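Local coordinates for VP4 CORE protein (Bluetongue virus, PDB 2JHP) that caps the viral messenger RNA, serving in the inner core as a multifunctional capping enzyme with more than one methyltransferase fold, at residues W57-L62 and I81-D86; G118-N123 and G472-L477; F476-Y481 and K487-D492. One frame throughout, in Å; residues are numbered along the deposited sequence.

How the interactions relate
From the N terminus, interaction 1 comes first: the start of helix 59-64 meets strand 82-84 and closes a loop of 18 residues. Interaction 2 closes a far longer one. Helix 114-128 packs on helix 470-480, and the 348 residues between include a whole second seven-stranded sheet (192-196 to 335-341). Interaction 3 begins where interaction 2 ends, sharing F476 and L477, and closes a short turn of five residues back onto helix 470-480. Interaction 1 stands in series before both. Loop 487-492 reaches all of them, touching helix 59-64, strand 82-84 and helix 114-128, so the N-terminal alpha/beta unit and its hairpin are tied to the methyltransferase fold holding the ligands in interaction 2.

Interaction 1 of 3, residues W57-L62 and I81-D86; sequences WTIRQL and IIKTVD
I59, in the first turn of helix 59-64, is the side chain on which this contact turns, and it meets I81 and K83 with different branches. Its CG2 methyl rests against I81 CG1 at 4.1 Å, with the two side chains crossing at a slant. The longer branch points away from the backbone N (chi1 172°), which carries CD1 out to the aliphatic part of K83: I59 CD1 lies 3.5 Å from K83 CD, and the two chains cross at about a right angle. The backbones themselves stay apart, at 7.1 Å between I59 CA and I81 CA.

K83 offers its methylenes here, while its ammonium is held close to its own strand. The chain bends at chi2 (69°) and again near its end, bringing K83 NZ to 2.7 Å from T84 O, where it meets an oxygen lone pair in the carbonyl plane. K83 NZ also forms a salt bridge with D86 OD2 at 3.4 Å, long for a hydrogen bond, and D488 O is a further partner, so a largely buried charge has several oxygens around it.

The helix that presents I59 is started by a capping box. T58 N gives a nearly straight bond to Q61 OE1 (3.2 Å, 172°), while T58 OG1 takes a weak return bond from Q61 N. W57, just ahead, packs on L34 and L37 of helix 34-41.

In fold terms, helix 59-64 belongs to the crossover from strand 48-51 to strand 67-71 in the five-stranded parallel sheet of the N-terminal alpha/beta unit, and the contact sets it against the small antiparallel hairpin of strands 75-77 and 82-84.

Interaction 2 of 3, residues G118-N123 and G472-L477; sequences GDALRN and GAILFL. With SAH (S-adenosyl-L-homocysteine), chain B; GUN (guanine), chain E.
A120 and L121 of helix 114-128 pack on I474 and L477 of helix 470-480, a helix pair in a Rossmann-like methyltransferase domain whose seven strands run in the order 3-2-1-4-5-7-6. The local axes pass 10.8 Å apart and cross at 51°. G118 comes first, on the ligand side of the helix, its CA 3.4 Å from N3 of the bound guanine. D119 follows, its carboxylate serving R122 further on. A120 then turns its CB onto I474 CD1 at 3.7 Å. The same methyl is met by L121 CD2, also at 3.7 Å, so I474 CD1 sits where both residues can reach it; L121 CD2 touches L477 CD1 as well. L121 crosses both partners at about a right angle, and V501 of strand 499-503 lies beside it.

On the ligand side too, the R122 guanidinium is fixed in its rotation by partners on several sides. G118 O lies above one face, toward its rim, and R122 NH1 bonds D119 OD1 in the guanidinium plane, though from above the carboxylate plane. The S-adenosyl-L-homocysteine carboxylate is gripped twice: R122 NE reaches the ligand's O at 2.9 Å (162°) and R122 NH2 its OXT at 3.0 Å.

Interaction 3 of 3, residues F476-Y481 and K487-D492; sequences FLMWRY and KDLTYD
M478 pushes its thioether over the backbone of K487, and its CE methyl fills the corner between K487, L489 and Y491. The side chain leaves helix 470-480 with CG anti to the carbonyl carbon (chi1 -82°) and is then fully extended, so it projects straight at the loop. M478 SD passes 4.0 Å from K487 CA, and M478 CE stands 3.7 Å from K487 O. Beyond them M478 CE touches L489 CB at 4.0 Å and Y491 CE2 at 3.9 Å. M478 and Y491 reach toward each other from opposite directions, and the methyl comes to the phenol ring obliquely.

M478 meets K487 at its backbone, CA and O; the lysine side chain leads away. L489 turns its CB to M478, but its branched end goes on to pack against A120 and I474. I474 and L475 of helix 470-480 also touch the ring of Y491, so that, together with M478, about one turn of this helix lies against the tyrosine. With chi1 at 75° the ring is brought round toward M478, and L489 O lies in plane at the ring edge.

Toward the N-terminal unit, D488 OD2 is hydrogen-bonded to T84 OG1 and T490 OG1 to D86 OD2, while L489 O accepts from R63 NH2. At the far end of the loop D492 caps helix 493-496.

The contact is a helix folded against the loop that follows it, within the connection from the sixth strand (466-469) to the seventh (499-503) of the Rossmann-like methyltransferase sheet, with the Y491 side chain about 8 Å from the bound guanine.

Interaction 1 of 3, residues W57-L62 and I81-D86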
loop_
_atom_site.group_PDB
_atom_site.type_symbol
_atom_site.label_atom_id
_atom_site.label_comp_id
_atom_site.label_asym_id
_atom_site.label_seq_id
_atom_site.Cartn_x
_atom_site.Cartn_y
_atom_site.Cartn_z
ATOM N N TRP A 57 11.740 -25.432 15.326
ATOM C CA TRP A 57 11.118 -25.054 14.052
ATOM C C TRP A 57 11.638 -23.716 13.510
ATOM O O TRP A 57 11.885 -22.778 14.280
ATOM C CB TRP A 57 9.592 -25.025 14.192
ATOM C CG TRP A 57 9.014 -26.316 14.733
ATOM C CD1 TRP A 57 8.330 -26.483 15.904
ATOM C CD2 TRP A 57 9.087 -27.614 14.124
ATOM N NE1 TRP A 57 7.963 -27.799 16.056
ATOM C CE2 TRP A 57 8.419 -28.516 14.981
ATOM C CE3 TRP A 57 9.651 -28.102 12.935
ATOM C CZ2 TRP A 57 8.298 -29.878 14.689
ATOM C CZ3 TRP A 57 9.530 -29.454 12.645
ATOM C CH2 TRP A 57 8.860 -30.328 13.520
ATOM N N THR A 58 11.819 -23.642 12.190
ATOM C CA THR A 58 12.268 -22.403 11.546
ATOM C C THR A 58 11.116 -21.401 11.398
ATOM O O THR A 58 9.936 -21.777 11.359
ATOM C CB THR A 58 12.901 -22.635 10.155
ATOM O OG1 THR A 58 11.891 -23.056 9.233
ATOM C CG2 THR A 58 14.045 -23.671 10.204
ATOM N N ILE A 59 11.475 -20.127 11.315
ATOM C CA ILE A 59 10.516 -19.039 11.155
ATOM C C ILE A 59 9.525 -19.264 9.989
ATOM O O ILE A 59 8.308 -19.202 10.186
ATOM C CB ILE A 59 11.237 -17.647 11.079
ATOM C CG1 ILE A 59 10.251 -16.542 10.714
ATOM C CG2 ILE A 59 12.376 -17.648 10.078
ATOM C CD1 ILE A 59 9.297 -16.236 11.776
ATOM N N ARG A 60 10.057 -19.544 8.802
ATOM C CA ARG A 60 9.268 -19.807 7.604
ATOM C C ARG A 60 8.363 -21.019 7.742
ATOM O O ARG A 60 7.278 -21.048 7.148
ATOM C CB ARG A 60 10.190 -20.024 6.404
ATOM C CG ARG A 60 10.830 -18.757 5.854
ATOM C CD ARG A 60 11.647 -19.106 4.653
ATOM N NE ARG A 60 10.829 -19.253 3.456
ATOM C CZ ARG A 60 11.010 -20.192 2.534
ATOM N NH1 ARG A 60 11.966 -21.102 2.675
ATOM N NH2 ARG A 60 10.218 -20.226 1.472
ATOM N N GLN A 61 8.822 -22.027 8.489
ATOM C CA GLN A 61 8.003 -23.197 8.780
ATOM C C GLN A 61 6.817 -22.760 9.609
ATOM O O GLN A 61 5.668 -23.049 9.254
ATOM C CB GLN A 61 8.795 -24.289 9.490
ATOM C CG GLN A 61 9.644 -25.098 8.545
ATOM C CD GLN A 61 10.370 -26.269 9.217
ATOM O OE1 GLN A 61 10.957 -26.124 10.298
ATOM N NE2 GLN A 61 10.341 -27.432 8.561
ATOM N N LEU A 62 7.095 -22.026 10.686
ATOM C CA LEU A 62 6.028 -21.540 11.566
ATOM C C LEU A 62 5.101 -20.540 10.872
ATOM O O LEU A 62 3.895 -20.552 11.104
ATOM C CB LEU A 62 6.588 -20.988 12.888
ATOM C CG LEU A 62 7.146 -22.020 13.879
ATOM C CD1 LEU A 62 7.687 -21.368 15.151
ATOM C CD2 LEU A 62 6.110 -23.079 14.236
ATOM N N ILE A 81 16.266 -18.196 13.618
ATOM C CA ILE A 81 16.660 -16.851 14.021
ATOM C C ILE A 81 16.116 -16.555 15.423
ATOM O O ILE A 81 15.318 -17.327 15.967
ATOM C CB ILE A 81 16.129 -15.766 13.024
ATOM C CG1 ILE A 81 14.598 -15.803 12.927
ATOM C CG2 ILE A 81 16.773 -15.910 11.637
ATOM C CD1 ILE A 81 13.989 -14.541 12.343
ATOM N N ILE A 82 16.562 -15.444 16.004
ATOM C CA ILE A 82 15.947 -14.911 17.213
ATOM C C ILE A 82 14.833 -13.959 16.753
ATOM O O ILE A 82 15.080 -12.786 16.444
ATOM C CB ILE A 82 16.991 -14.229 18.147
ATOM C CG1 ILE A 82 18.052 -15.246 18.585
ATOM C CG2 ILE A 82 16.318 -13.642 19.374
ATOM C CD1 ILE A 82 19.234 -14.663 19.329
ATOM N N LYS A 83 13.614 -14.490 16.684
ATOM C CA LYS A 83 12.480 -13.784 16.087
ATOM C C LYS A 83 11.925 -12.684 16.980
ATOM O O LYS A 83 11.559 -12.948 18.120
ATOM C CB LYS A 83 11.358 -14.778 15.741
ATOM C CG LYS A 83 10.064 -14.141 15.225
ATOM C CD LYS A 83 10.234 -13.512 13.839
ATOM C CE LYS A 83 9.005 -12.706 13.428
ATOM N NZ LYS A 83 9.069 -11.265 13.817
ATOM N N THR A 84 11.841 -11.464 16.448
ATOM C CA THR A 84 11.197 -10.344 17.141
ATOM C C THR A 84 9.717 -10.646 17.378
ATOM O O THR A 84 9.016 -11.111 16.474
ATOM C CB THR A 84 11.331 -9.021 16.349
ATOM O OG1 THR A 84 12.706 -8.783 16.037
ATOM C CG2 THR A 84 10.801 -7.844 17.157
ATOM N N VAL A 85 9.259 -10.386 18.600
ATOM C CA VAL A 85 7.877 -10.653 19.007
ATOM C C VAL A 85 6.874 -9.804 18.216
ATOM O O VAL A 85 6.986 -8.578 18.174
ATOM C CB VAL A 85 7.722 -10.495 20.551
ATOM C CG1 VAL A 85 6.321 -10.152 20.947
ATOM C CG2 VAL A 85 8.143 -11.772 21.249
ATOM N N ASP A 86 5.927 -10.476 17.563
ATOM C CA ASP A 86 4.883 -9.818 16.761
ATOM C C ASP A 86 3.964 -8.932 17.598
ATOM O O ASP A 86 3.752 -7.769 17.268
ATOM C CB ASP A 86 4.030 -10.852 16.008
ATOM C CG ASP A 86 4.775 -11.526 14.866
ATOM O OD1 ASP A 86 4.416 -12.678 14.544
ATOM O OD2 ASP A 86 5.707 -10.919 14.292
#

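Interaction 2 of 3, residues G118-N123 and G472-L477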
loop_
_atom_site.group_PDB
_atom_site.type_symbol
_atom_site.label_atom_id
_atom_site.label_comp_id
_atom_site.label_asym_id
_atom_site.label_seq_id
_atom_site.Cartn_x
_atom_site.Cartn_y
_atom_site.Cartn_z
ATOM N N GLY A 118 1.443 -5.136 3.526
ATOM C CA GLY A 118 1.428 -4.279 2.345
ATOM C C GLY A 118 2.762 -3.637 1.998
ATOM O O GLY A 118 3.071 -3.481 0.825
ATOM N N ASP A 119 3.540 -3.272 3.017
ATOM C CA ASP A 119 4.826 -2.588 2.840
ATOM C C ASP A 119 5.901 -3.501 2.279
ATOM O O ASP A 119 6.779 -3.057 1.545
ATOM C CB ASP A 119 5.343 -2.017 4.169
ATOM C CG ASP A 119 4.595 -0.763 4.623
ATOM O OD1 ASP A 119 3.559 -0.373 4.037
ATOM O OD2 ASP A 119 5.060 -0.176 5.615
ATOM N N ALA A 120 5.844 -4.767 2.668
ATOM C CA ALA A 120 6.774 -5.747 2.176
ATOM C C ALA A 120 6.533 -5.970 0.685
ATOM O O ALA A 120 7.473 -5.981 -0.096
ATOM C CB ALA A 120 6.647 -7.018 2.956
ATOM N N LEU A 121 5.274 -6.098 0.287
ATOM C CA LEU A 121 4.927 -6.214 -1.121
ATOM C C LEU A 121 5.248 -4.954 -1.914
ATOM O O LEU A 121 5.600 -5.036 -3.081
ATOM C CB LEU A 121 3.448 -6.555 -1.293
ATOM C CG LEU A 121 2.939 -7.890 -0.751
ATOM C CD1 LEU A 121 1.516 -8.157 -1.277
ATOM C CD2 LEU A 121 3.866 -9.045 -1.105
ATOM N N ARG A 122 5.111 -3.788 -1.292
ATOM C CA ARG A 122 5.324 -2.548 -2.009
ATOM C C ARG A 122 6.806 -2.279 -2.212
ATOM O O ARG A 122 7.198 -1.707 -3.234
ATOM C CB ARG A 122 4.666 -1.373 -1.299
ATOM C CG ARG A 122 4.298 -0.230 -2.254
ATOM C CD ARG A 122 3.590 0.940 -1.572
ATOM N NE ARG A 122 2.349 0.506 -0.942
ATOM C CZ ARG A 122 2.240 0.220 0.347
ATOM N NH1 ARG A 122 3.304 0.345 1.124
ATOM N NH2 ARG A 122 1.080 -0.190 0.843
ATOM N N ASN A 123 7.632 -2.693 -1.252
ATOM C CA ASN A 123 9.067 -2.499 -1.374
ATOM C C ASN A 123 9.631 -3.334 -2.484
ATOM O O ASN A 123 10.402 -2.839 -3.256
ATOM C CB ASN A 123 9.785 -2.710 -0.043
ATOM C CG ASN A 123 9.417 -1.639 0.999
ATOM O OD1 ASN A 123 8.745 -0.640 0.698
ATOM N ND2 ASN A 123 9.855 -1.855 2.232
ATOM N N GLY A 472 1.921 -17.127 1.144
ATOM C CA GLY A 472 2.795 -17.810 0.198
ATOM C C GLY A 472 3.696 -16.821 -0.514
ATOM O O GLY A 472 4.905 -17.037 -0.636
ATOM N N ALA A 473 3.097 -15.719 -0.950
ATOM C CA ALA A 473 3.786 -14.669 -1.676
ATOM C C ALA A 473 4.916 -14.076 -0.861
ATOM O O ALA A 473 6.001 -13.832 -1.396
ATOM C CB ALA A 473 2.813 -13.597 -2.086
ATOM N N ILE A 474 4.673 -13.857 0.428
ATOM C CA ILE A 474 5.686 -13.292 1.311
ATOM C C ILE A 474 6.827 -14.293 1.543
ATOM O O ILE A 474 7.997 -13.940 1.466
ATOM C CB ILE A 474 5.070 -12.816 2.643
ATOM C CG1 ILE A 474 4.166 -11.583 2.420
ATOM C CG2 ILE A 474 6.149 -12.568 3.696
ATOM C CD1 ILE A 474 4.870 -10.202 2.316
ATOM N N LEU A 475 6.465 -15.540 1.811
ATOM C CA LEU A 475 7.417 -16.612 2.034
ATOM C C LEU A 475 8.280 -16.872 0.798
ATOM O O LEU A 475 9.464 -17.202 0.911
ATOM C CB LEU A 475 6.655 -17.879 2.425
ATOM C CG LEU A 475 6.525 -18.250 3.908
ATOM C CD1 LEU A 475 7.240 -17.287 4.859
ATOM C CD2 LEU A 475 5.083 -18.443 4.295
ATOM N N PHE A 476 7.676 -16.729 -0.377
ATOM C CA PHE A 476 8.406 -16.792 -1.623
ATOM C C PHE A 476 9.472 -15.695 -1.686
ATOM O O PHE A 476 10.619 -15.966 -2.044
ATOM C CB PHE A 476 7.457 -16.676 -2.811
ATOM C CG PHE A 476 8.120 -16.921 -4.134
ATOM C CD1 PHE A 476 8.392 -18.222 -4.559
ATOM C CD2 PHE A 476 8.489 -15.860 -4.952
ATOM C CE1 PHE A 476 8.997 -18.459 -5.776
ATOM C CE2 PHE A 476 9.095 -16.091 -6.167
ATOM C CZ PHE A 476 9.347 -17.396 -6.580
ATOM N N LEU A 477 9.089 -14.474 -1.325
ATOM C CA LEU A 477 10.001 -13.332 -1.363
ATOM C C LEU A 477 11.022 -13.388 -0.253
ATOM O O LEU A 477 12.141 -12.948 -0.445
ATOM C CB LEU A 477 9.237 -11.991 -1.329
ATOM C CG LEU A 477 8.344 -11.698 -2.538
ATOM C CD1 LEU A 477 7.281 -10.646 -2.242
ATOM C CD2 LEU A 477 9.207 -11.313 -3.726
HETATM N N SAH B . -2.211 0.880 -4.024
HETATM C CA SAH B . -2.027 1.475 -2.663
HETATM C CB SAH B . -3.313 1.965 -1.990
HETATM C CG SAH B . -4.650 1.350 -2.361
HETATM S SD SAH B . -6.011 2.340 -1.685
HETATM C C SAH B . -1.237 0.574 -1.728
HETATM O O SAH B . -0.243 -0.032 -2.135
HETATM O OXT SAH B . -1.549 0.457 -0.542
HETATM C "C5'" SAH B . -7.001 1.994 -3.168
HETATM C "C4'" SAH B . -7.058 3.168 -4.131
HETATM O "O4'" SAH B . -7.159 2.716 -5.466
HETATM C "C3'" SAH B . -8.256 4.078 -3.874
HETATM O "O3'" SAH B . -7.786 5.411 -3.991
HETATM C "C2'" SAH B . -9.210 3.780 -5.021
HETATM O "O2'" SAH B . -9.946 4.902 -5.430
HETATM C "C1'" SAH B . -8.244 3.358 -6.127
HETATM N N9 SAH B . -8.875 2.501 -7.156
HETATM C C8 SAH B . -9.831 1.530 -6.967
HETATM N N7 SAH B . -10.143 0.987 -8.172
HETATM C C5 SAH B . -9.402 1.595 -9.129
HETATM C C6 SAH B . -9.313 1.431 -10.514
HETATM N N6 SAH B . -10.060 0.519 -11.132
HETATM N N1 SAH B . -8.436 2.209 -11.248
HETATM C C2 SAH B . -7.648 3.151 -10.609
HETATM N N3 SAH B . -7.732 3.316 -9.237
HETATM C C4 SAH B . -8.597 2.554 -8.504
HETATM N N9 GUN E . -1.051 -0.828 3.414
HETATM C C8 GUN E . -1.807 0.170 2.957
HETATM N N7 GUN E . -3.025 -0.299 2.670
HETATM C C5 GUN E . -3.051 -1.602 2.949
HETATM C C6 GUN E . -4.034 -2.588 2.852
HETATM O O6 GUN E . -5.159 -2.317 2.435
HETATM N N1 GUN E . -3.729 -3.900 3.238
HETATM C C2 GUN E . -2.434 -4.176 3.706
HETATM N N2 GUN E . -2.112 -5.399 4.079
HETATM N N3 GUN E . -1.513 -3.201 3.784
HETATM C C4 GUN E . -1.788 -1.937 3.422
#

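Interaction 3 of 3, residues F476-Y481 and K487-D492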
loop_
_atom_site.group_PDB
_atom_site.type_symbol
_atom_site.label_atom_id
_atom_site.label_comp_id
_atom_site.label_asym_id
_atom_site.label_seq_id
_atom_site.Cartn_x
_atom_site.Cartn_y
_atom_site.Cartn_z
ATOM N N PHE A 476 7.676 -16.729 -0.377
ATOM C CA PHE A 476 8.406 -16.792 -1.623
ATOM C C PHE A 476 9.472 -15.695 -1.686
ATOM O O PHE A 476 10.619 -15.966 -2.044
ATOM C CB PHE A 476 7.457 -16.676 -2.811
ATOM C CG PHE A 476 8.120 -16.921 -4.134
ATOM C CD1 PHE A 476 8.392 -18.222 -4.559
ATOM C CD2 PHE A 476 8.489 -15.860 -4.952
ATOM C CE1 PHE A 476 8.997 -18.459 -5.776
ATOM C CE2 PHE A 476 9.095 -16.091 -6.167
ATOM C CZ PHE A 476 9.347 -17.396 -6.580
ATOM N N LEU A 477 9.089 -14.474 -1.325
ATOM C CA LEU A 477 10.001 -13.332 -1.363
ATOM C C LEU A 477 11.022 -13.388 -0.253
ATOM O O LEU A 477 12.141 -12.948 -0.445
ATOM C CB LEU A 477 9.237 -11.991 -1.329
ATOM C CG LEU A 477 8.344 -11.698 -2.538
ATOM C CD1 LEU A 477 7.281 -10.646 -2.242
ATOM C CD2 LEU A 477 9.207 -11.313 -3.726
ATOM N N MET A 478 10.651 -13.916 0.905
ATOM C CA MET A 478 11.645 -14.187 1.933
ATOM C C MET A 478 12.784 -15.047 1.330
ATOM O O MET A 478 13.974 -14.795 1.549
ATOM C CB MET A 478 11.040 -14.883 3.147
ATOM C CG MET A 478 10.379 -13.927 4.105
ATOM S SD MET A 478 9.786 -14.747 5.594
ATOM C CE MET A 478 8.845 -13.429 6.349
ATOM N N TRP A 479 12.378 -16.030 0.531
ATOM C CA TRP A 479 13.248 -17.078 0.019
ATOM C C TRP A 479 14.104 -16.633 -1.166
ATOM O O TRP A 479 15.278 -16.971 -1.234
ATOM C CB TRP A 479 12.362 -18.267 -0.352
ATOM C CG TRP A 479 13.024 -19.441 -0.965
ATOM C CD1 TRP A 479 14.182 -20.023 -0.581
ATOM C CD2 TRP A 479 12.517 -20.219 -2.050
ATOM N NE1 TRP A 479 14.455 -21.110 -1.380
ATOM C CE2 TRP A 479 13.444 -21.252 -2.291
ATOM C CE3 TRP A 479 11.372 -20.133 -2.857
ATOM C CZ2 TRP A 479 13.266 -22.196 -3.306
ATOM C CZ3 TRP A 479 11.193 -21.069 -3.866
ATOM C CH2 TRP A 479 12.138 -22.081 -4.086
ATOM N N ARG A 480 13.499 -15.873 -2.081
ATOM C CA ARG A 480 14.141 -15.413 -3.311
ATOM C C ARG A 480 14.852 -14.057 -3.148
ATOM O O ARG A 480 15.911 -13.832 -3.745
ATOM C CB ARG A 480 13.108 -15.357 -4.452
ATOM C CG ARG A 480 13.635 -14.856 -5.805
ATOM C CD ARG A 480 13.915 -15.978 -6.780
ATOM N NE ARG A 480 12.764 -16.287 -7.632
ATOM C CZ ARG A 480 12.613 -17.427 -8.309
ATOM N NH1 ARG A 480 13.534 -18.390 -8.236
ATOM N NH2 ARG A 480 11.536 -17.610 -9.059
ATOM N N TYR A 481 14.279 -13.161 -2.348
ATOM C CA TYR A 481 14.868 -11.838 -2.141
ATOM C C TYR A 481 15.053 -11.504 -0.660
ATOM O O TYR A 481 14.341 -10.659 -0.124
ATOM C CB TYR A 481 14.027 -10.763 -2.822
ATOM C CG TYR A 481 13.854 -10.949 -4.309
ATOM C CD1 TYR A 481 12.688 -11.498 -4.826
ATOM C CD2 TYR A 481 14.856 -10.564 -5.202
ATOM C CE1 TYR A 481 12.511 -11.665 -6.193
ATOM C CE2 TYR A 481 14.699 -10.730 -6.583
ATOM C CZ TYR A 481 13.517 -11.284 -7.071
ATOM O OH TYR A 481 13.352 -11.451 -8.429
ATOM N N LYS A 487 13.540 -12.263 7.026
ATOM C CA LYS A 487 12.916 -13.365 7.759
ATOM C C LYS A 487 12.117 -12.864 8.963
ATOM O O LYS A 487 11.085 -13.443 9.318
ATOM C CB LYS A 487 13.975 -14.366 8.234
ATOM C CG LYS A 487 13.963 -15.704 7.516
ATOM C CD LYS A 487 14.977 -15.784 6.396
ATOM C CE LYS A 487 15.375 -17.238 6.125
ATOM N NZ LYS A 487 16.395 -17.746 7.108
ATOM N N ASP A 488 12.608 -11.778 9.564
ATOM C CA ASP A 488 12.099 -11.229 10.821
ATOM C C ASP A 488 10.818 -10.358 10.684
ATOM O O ASP A 488 10.234 -9.907 11.682
ATOM C CB ASP A 488 13.228 -10.444 11.484
ATOM C CG ASP A 488 13.006 -10.232 12.947
ATOM O OD1 ASP A 488 12.714 -11.200 13.663
ATOM O OD2 ASP A 488 13.125 -9.084 13.378
ATOM N N LEU A 489 10.389 -10.143 9.443
ATOM C CA LEU A 489 9.171 -9.398 9.127
ATOM C C LEU A 489 7.999 -9.720 10.059
ATOM O O LEU A 489 7.578 -10.878 10.175
ATOM C CB LEU A 489 8.734 -9.677 7.685
ATOM C CG LEU A 489 7.510 -8.898 7.191
ATOM C CD1 LEU A 489 7.827 -7.407 7.058
ATOM C CD2 LEU A 489 7.010 -9.452 5.863
ATOM N N THR A 490 7.490 -8.689 10.720
ATOM C CA THR A 490 6.297 -8.818 11.522
ATOM C C THR A 490 5.100 -8.616 10.609
ATOM O O THR A 490 4.921 -7.540 10.012
ATOM C CB THR A 490 6.299 -7.815 12.685
ATOM O OG1 THR A 490 7.311 -8.210 13.613
ATOM C CG2 THR A 490 4.941 -7.775 13.404
ATOM N N TYR A 491 4.298 -9.667 10.485
ATOM C CA TYR A 491 3.078 -9.607 9.712
ATOM C C TYR A 491 2.131 -10.719 10.153
ATOM O O TYR A 491 2.496 -11.604 10.921
ATOM C CB TYR A 491 3.369 -9.675 8.212
ATOM C CG TYR A 491 3.728 -11.047 7.737
ATOM C CD1 TYR A 491 2.845 -11.776 6.951
ATOM C CD2 TYR A 491 4.937 -11.634 8.088
ATOM C CE1 TYR A 491 3.165 -13.048 6.511
ATOM C CE2 TYR A 491 5.259 -12.898 7.666
ATOM C CZ TYR A 491 4.377 -13.605 6.868
ATOM O OH TYR A 491 4.705 -14.874 6.436
ATOM N N ASP A 492 0.913 -10.658 9.642
ATOM C CA ASP A 492 -0.146 -11.524 10.078
ATOM C C ASP A 492 -0.509 -12.466 8.928
ATOM O O ASP A 492 -1.111 -12.057 7.932
ATOM C CB ASP A 492 -1.318 -10.650 10.567
ATOM C CG ASP A 492 -2.588 -11.425 10.823
ATOM O OD1 ASP A 492 -2.614 -12.675 10.741
ATOM O OD2 ASP A 492 -3.596 -10.746 11.104
#